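Local coordinates for protein 3-HSA hydroxylase, oxygenase (Rhodococcus sp., PDB 2RFQ) that catalyses the FMNH2-dependent ortho-hydroxylation of the secosteroid phenol 3-HSA during cholesterol catabolism, as the oxygenase component of a two-component monooxygenase, at residues T82-S87 with A243-M248; A18-L23 with V72-S77. All coordinates share one frame; numbering follows the deposited sequence. Where two conformers were deposited one is given.

Contact 1: T82-S87 with A243-M248; sequences TGWVSS and APIVGM
W84 and P244, their CA atoms 5.5 Å apart, mark where helices 80-96 and 233-266 pass nearly antiparallel, with local axes 8.9 Å apart at 157°. In the acyl-CoA dehydrogenase fold this buried seam joins the N-terminal and C-terminal helical domains. The W84 indole and the P244 ring carry the contact between them: with CG anti to the backbone N (chi1 -175°), the six-membered ring of W84 reaches the second helix. There W84 CE3 meets P244 CG at 3.8 Å and the selenomethionine methyl M248 CE at 4.0 Å, both obliquely. I245 CD1 instead lies at the ring's edge, near its plane, 3.9 Å from W84 CZ3. The indole NE1 makes a weak hydrogen bond to S143; by similarity W84 and S143 both bind FMN, so this packing probably backs a wall of the flavin site. Along the backbone, G83 brings no side chain, and G83 O sits 3.9 Å from P244 CB. The proline nitrogen lacks a hydrogen, which leaves T240 O without its bond from the following turn and kinks helix 233-266; S87 OG hydrogen-bonds to that carbonyl. The same S87 OG rests 4.0 Å from P244 CD.

Contact 2: A18-L23 with V72-S77; sequences ALLPTL and VRKIAS
L20 lays its two methyls across the K74 side chain at about a right angle, where helices 11-25 and 65-76 of the N-terminal helical domain of the acyl-CoA dehydrogenase fold pack together. The local axes run 10.3 Å apart at 36°, and the nearest CA atoms, those of L20 and I75, stay 6.9 Å apart. With CG beside the backbone N and anti to the carbonyl carbon (chi1 -61°), L20 directs its branched end onto K74, and CD2 approaches the backbone of I75. L20 CD1 touches the aliphatic part of the lysine, 3.6 Å from K74 CG, whereas L20 CD2 lies 3.9 Å from K74 O, so one leucine grips both the methylene chain and the backbone of the same residue. Beyond that methylene the lysine chain bends at chi3 and again at chi4, and NZ forms salt bridges with D17 and D8, which probably tether the start of the chain to helix 65-76.

One turn after L20, the L23 side chain crosses I75 obliquely, with L23 CD1 4.0 Å from I75 CG2. I75 is further enclosed by L16, L44 and F49, and by T82 and S86 of helix 80-96, which places it at a junction of several helices. Replacing L20 with an alanine would remove both methyls, and is likely to open a gap between the two helices and leave K74 CG without its leucine neighbour. The S77 side chain folds back on the chain: S77 OG donates to K74 O at 2.6 Å, tilted 20° from the carbonyl plane. That hydroxyl also approaches the leucine, with S77 OG 4.4 Å from L20 CD1.

From the N terminus, helix 11-25 leads through helices 27-33 and 38-47 to helix 65-76, where contact 2 closes a loop of 48 residues that contains no strand. The chain turns directly into helix 80-96 and opens contact 1. Its loop of 155 residues holds 58 in strands before the chain returns in helix 233-266. The loops are in series and neither nest nor cross. Their contact centres are about 10 Å apart, and helix 65-76 bridges them: I75 CG2 lies 3.7 Å from G83 CA, and V72 CG1 3.6 Å from S87 CB. Contact 2 thus ties the N-terminal domain internally, while contact 1 ties it to the C-terminal helices.

Contact 1: T82-S87 with A243-M248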
loop_
_atom_site.group_PDB
_atom_site.type_symbol
_atom_site.label_atom_id
_atom_site.label_comp_id
_atom_site.label_asym_id
_atom_site.label_seq_id
_atom_site.Cartn_x
_atom_site.Cartn_y
_atom_site.Cartn_z
ATOM N N THR A 82 4.314 20.112 22.043
ATOM C CA THR A 82 5.426 21.013 22.352
ATOM C C THR A 82 6.349 21.142 21.140
ATOM O O THR A 82 6.783 22.249 20.802
ATOM C CB THR A 82 6.196 20.540 23.597
ATOM O OG1 THR A 82 5.275 20.467 24.697
ATOM C CG2 THR A 82 7.271 21.562 23.974
ATOM N N GLY A 83 6.593 20.025 20.456
ATOM C CA GLY A 83 7.440 20.039 19.252
ATOM C C GLY A 83 6.837 20.877 18.136
ATOM O O GLY A 83 7.545 21.648 17.468
ATOM N N TRP A 84 5.524 20.736 17.957
ATOM C CA TRP A 84 4.801 21.504 16.943
ATOM C C TRP A 84 4.896 22.998 17.211
ATOM O O TRP A 84 5.256 23.783 16.316
ATOM C CB TRP A 84 3.345 21.075 16.948
ATOM C CG TRP A 84 2.464 21.692 15.885
ATOM C CD1 TRP A 84 1.644 22.774 16.031
ATOM C CD2 TRP A 84 2.300 21.240 14.518
ATOM N NE1 TRP A 84 0.960 23.011 14.847
ATOM C CE2 TRP A 84 1.347 22.081 13.913
ATOM C CE3 TRP A 84 2.860 20.188 13.763
ATOM C CZ2 TRP A 84 0.954 21.919 12.566
ATOM C CZ3 TRP A 84 2.478 20.018 12.438
ATOM C CH2 TRP A 84 1.529 20.880 11.853
ATOM N N VAL A 85 4.570 23.385 18.433
ATOM C CA VAL A 85 4.648 24.811 18.819
ATOM C C VAL A 85 6.080 25.337 18.710
ATOM O O VAL A 85 6.304 26.449 18.206
ATOM C CB VAL A 85 4.094 24.999 20.240
ATOM C CG1 VAL A 85 4.384 26.399 20.790
ATOM C CG2 VAL A 85 2.588 24.717 20.235
ATOM N N SER A 86 7.044 24.538 19.163
ATOM C CA SER A 86 8.444 24.962 19.165
ATOM C C SER A 86 8.900 25.250 17.737
ATOM O O SER A 86 9.545 26.259 17.456
ATOM C CB SER A 86 9.336 23.885 19.799
ATOM O OG SER A 86 9.087 23.806 21.214
ATOM N N SER A 87 8.538 24.365 16.829
ATOM C CA SER A 87 8.953 24.530 15.442
ATOM C C SER A 87 8.405 25.815 14.830
ATOM O O SER A 87 9.152 26.614 14.248
ATOM C CB SER A 87 8.460 23.348 14.634
ATOM O OG SER A 87 9.055 23.368 13.336
ATOM N N ALA A 243 8.958 18.528 10.046
ATOM C CA ALA A 243 9.975 18.104 11.041
ATOM C C ALA A 243 9.380 17.621 12.373
ATOM O O ALA A 243 9.800 16.572 12.880
ATOM C CB ALA A 243 11.023 19.213 11.258
ATOM N N PRO A 244 8.399 18.349 12.946
ATOM C CA PRO A 244 7.819 17.853 14.213
ATOM C C PRO A 244 7.056 16.539 14.026
ATOM O O PRO A 244 7.070 15.707 14.902
ATOM C CB PRO A 244 6.914 19.001 14.691
ATOM C CG PRO A 244 6.664 19.858 13.473
ATOM C CD PRO A 244 7.808 19.640 12.523
ATOM N N ILE A 245 6.435 16.341 12.863
ATOM C CA ILE A 245 5.719 15.083 12.630
ATOM C C ILE A 245 6.710 13.928 12.526
ATOM O O ILE A 245 6.489 12.854 13.104
ATOM C CB ILE A 245 4.787 15.184 11.434
ATOM C CG1 ILE A 245 3.750 16.292 11.698
ATOM C CG2 ILE A 245 4.108 13.845 11.183
ATOM C CD1 ILE A 245 2.880 16.657 10.446
ATOM N N VAL A 246 7.806 14.144 11.787
ATOM C CA VAL A 246 8.911 13.179 11.795
ATOM C C VAL A 246 9.391 12.890 13.243
ATOM O O VAL A 246 9.542 11.734 13.637
ATOM C CB VAL A 246 10.065 13.624 10.868
ATOM C CG1 VAL A 246 11.251 12.653 10.981
ATOM C CG2 VAL A 246 9.537 13.683 9.423
ATOM N N GLY A 247 9.612 13.938 14.031
ATOM C CA GLY A 247 10.007 13.770 15.442
ATOM C C GLY A 247 8.988 12.952 16.243
ATOM O O GLY A 247 9.379 12.095 17.045
HETATM N N MSE A 248 7.698 13.207 16.024
HETATM C CA MSE A 248 6.634 12.418 16.659
HETATM C C MSE A 248 6.802 10.932 16.325
HETATM O O MSE A 248 6.613 10.066 17.197
HETATM C CB MSE A 248 5.249 12.935 16.241
HETATM C CG MSE A 248 4.933 14.274 16.883
HETATM SE SE MSE A 248 3.216 14.861 16.082
HETATM C CE MSE A 248 3.628 16.782 15.808
#

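Contact 2: A18-L23 with V72-S77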
loop_
_atom_site.group_PDB
_atom_site.type_symbol
_atom_site.label_atom_id
_atom_site.label_comp_id
_atom_site.label_asym_id
_atom_site.label_seq_id
_atom_site.Cartn_x
_atom_site.Cartn_y
_atom_site.Cartn_z
ATOM N N ALA A 18 18.628 17.255 28.158
ATOM C CA ALA A 18 18.393 17.291 29.595
ATOM C C ALA A 18 16.922 17.567 29.920
ATOM O O ALA A 18 16.436 17.189 30.976
ATOM C CB ALA A 18 19.280 18.346 30.233
ATOM N N LEU A 19 16.217 18.227 29.000
ATOM C CA LEU A 19 14.842 18.656 29.241
ATOM C C LEU A 19 13.803 17.618 28.825
ATOM O O LEU A 19 12.653 17.648 29.294
ATOM C CB LEU A 19 14.591 19.979 28.470
ATOM C CG LEU A 19 13.232 20.667 28.617
ATOM C CD1 LEU A 19 12.937 20.987 30.100
ATOM C CD2 LEU A 19 13.168 21.954 27.774
ATOM N N LEU A 20 14.180 16.713 27.924
ATOM C CA LEU A 20 13.193 15.766 27.350
ATOM C C LEU A 20 12.346 14.994 28.376
ATOM O O LEU A 20 11.116 14.919 28.214
ATOM C CB LEU A 20 13.844 14.794 26.353
ATOM C CG LEU A 20 14.493 15.407 25.122
ATOM C CD1 LEU A 20 14.794 14.338 24.063
ATOM C CD2 LEU A 20 13.654 16.553 24.507
ATOM N N PRO A 21 12.969 14.437 29.429
ATOM C CA PRO A 21 12.135 13.698 30.397
ATOM C C PRO A 21 11.020 14.556 30.990
ATOM O O PRO A 21 9.919 14.057 31.210
ATOM C CB PRO A 21 13.150 13.262 31.478
ATOM C CG PRO A 21 14.458 13.214 30.734
ATOM C CD PRO A 21 14.393 14.405 29.816
ATOM N N THR A 22 11.295 15.841 31.234
ATOM C CA THR A 22 10.280 16.759 31.748
ATOM C C THR A 22 9.151 16.881 30.745
ATOM O O THR A 22 7.982 16.755 31.101
ATOM C CB THR A 22 10.901 18.144 32.055
ATOM O OG1 THR A 22 11.844 17.986 33.119
ATOM C CG2 THR A 22 9.839 19.141 32.495
ATOM N N LEU A 23 9.509 17.093 29.484
ATOM C CA LEU A 23 8.505 17.201 28.420
ATOM C C LEU A 23 7.634 15.938 28.305
ATOM O O LEU A 23 6.412 16.047 28.155
ATOM C CB LEU A 23 9.163 17.553 27.074
ATOM C CG LEU A 23 9.988 18.837 27.080
ATOM C CD1 LEU A 23 10.475 19.143 25.652
ATOM C CD2 LEU A 23 9.196 20.035 27.647
ATOM N N VAL A 72 14.038 20.627 16.603
ATOM C CA VAL A 72 12.601 20.381 16.495
ATOM C C VAL A 72 12.266 18.897 16.583
ATOM O O VAL A 72 11.377 18.496 17.356
ATOM C CB VAL A 72 12.046 20.976 15.198
ATOM C CG1 VAL A 72 10.594 20.499 14.952
ATOM C CG2 VAL A 72 12.039 22.499 15.351
ATOM N N ARG A 73 12.983 18.110 15.791
ATOM C CA ARG A 73 12.804 16.659 15.787
ATOM C C ARG A 73 12.925 16.102 17.200
ATOM O O ARG A 73 12.084 15.302 17.639
ATOM C CB ARG A 73 13.824 15.981 14.882
ATOM C CG ARG A 73 13.586 14.500 14.758
ATOM C CD ARG A 73 14.655 13.882 13.917
ATOM N NE ARG A 73 15.867 13.690 14.701
ATOM C CZ ARG A 73 16.863 12.865 14.353
ATOM N NH1 ARG A 73 16.808 12.141 13.224
ATOM N NH2 ARG A 73 17.933 12.763 15.134
ATOM N N LYS A 74 13.963 16.536 17.919
ATOM C CA LYS A 74 14.184 16.081 19.300
ATOM C C LYS A 74 13.010 16.456 20.220
ATOM O O LYS A 74 12.483 15.605 20.938
ATOM C CB LYS A 74 15.491 16.691 19.829
ATOM C CG LYS A 74 15.881 16.230 21.197
ATOM C CD LYS A 74 17.135 16.953 21.721
ATOM C CE LYS A 74 18.353 16.653 20.882
ATOM N NZ LYS A 74 18.839 15.243 21.025
ATOM N N ILE A 75 12.627 17.736 20.220
ATOM C CA ILE A 75 11.517 18.170 21.094
ATOM C C ILE A 75 10.244 17.386 20.805
ATOM O O ILE A 75 9.577 16.878 21.733
ATOM C CB ILE A 75 11.247 19.676 20.960
ATOM C CG1 ILE A 75 12.503 20.473 21.341
ATOM C CG2 ILE A 75 10.041 20.094 21.827
ATOM C CD1 ILE A 75 12.423 21.927 20.832
ATOM N N ALA A 76 9.909 17.282 19.524
ATOM C CA ALA A 76 8.669 16.600 19.112
ATOM C C ALA A 76 8.661 15.117 19.465
ATOM O O ALA A 76 7.586 14.523 19.579
ATOM C CB ALA A 76 8.457 16.788 17.608
ATOM N N SER A 77 9.841 14.494 19.586
ATOM C CA SER A 77 9.929 13.087 19.977
ATOM C C SER A 77 9.515 12.846 21.443
ATOM O O SER A 77 9.286 11.692 21.843
ATOM C CB SER A 77 11.332 12.541 19.720
ATOM O OG SER A 77 12.273 13.006 20.678
#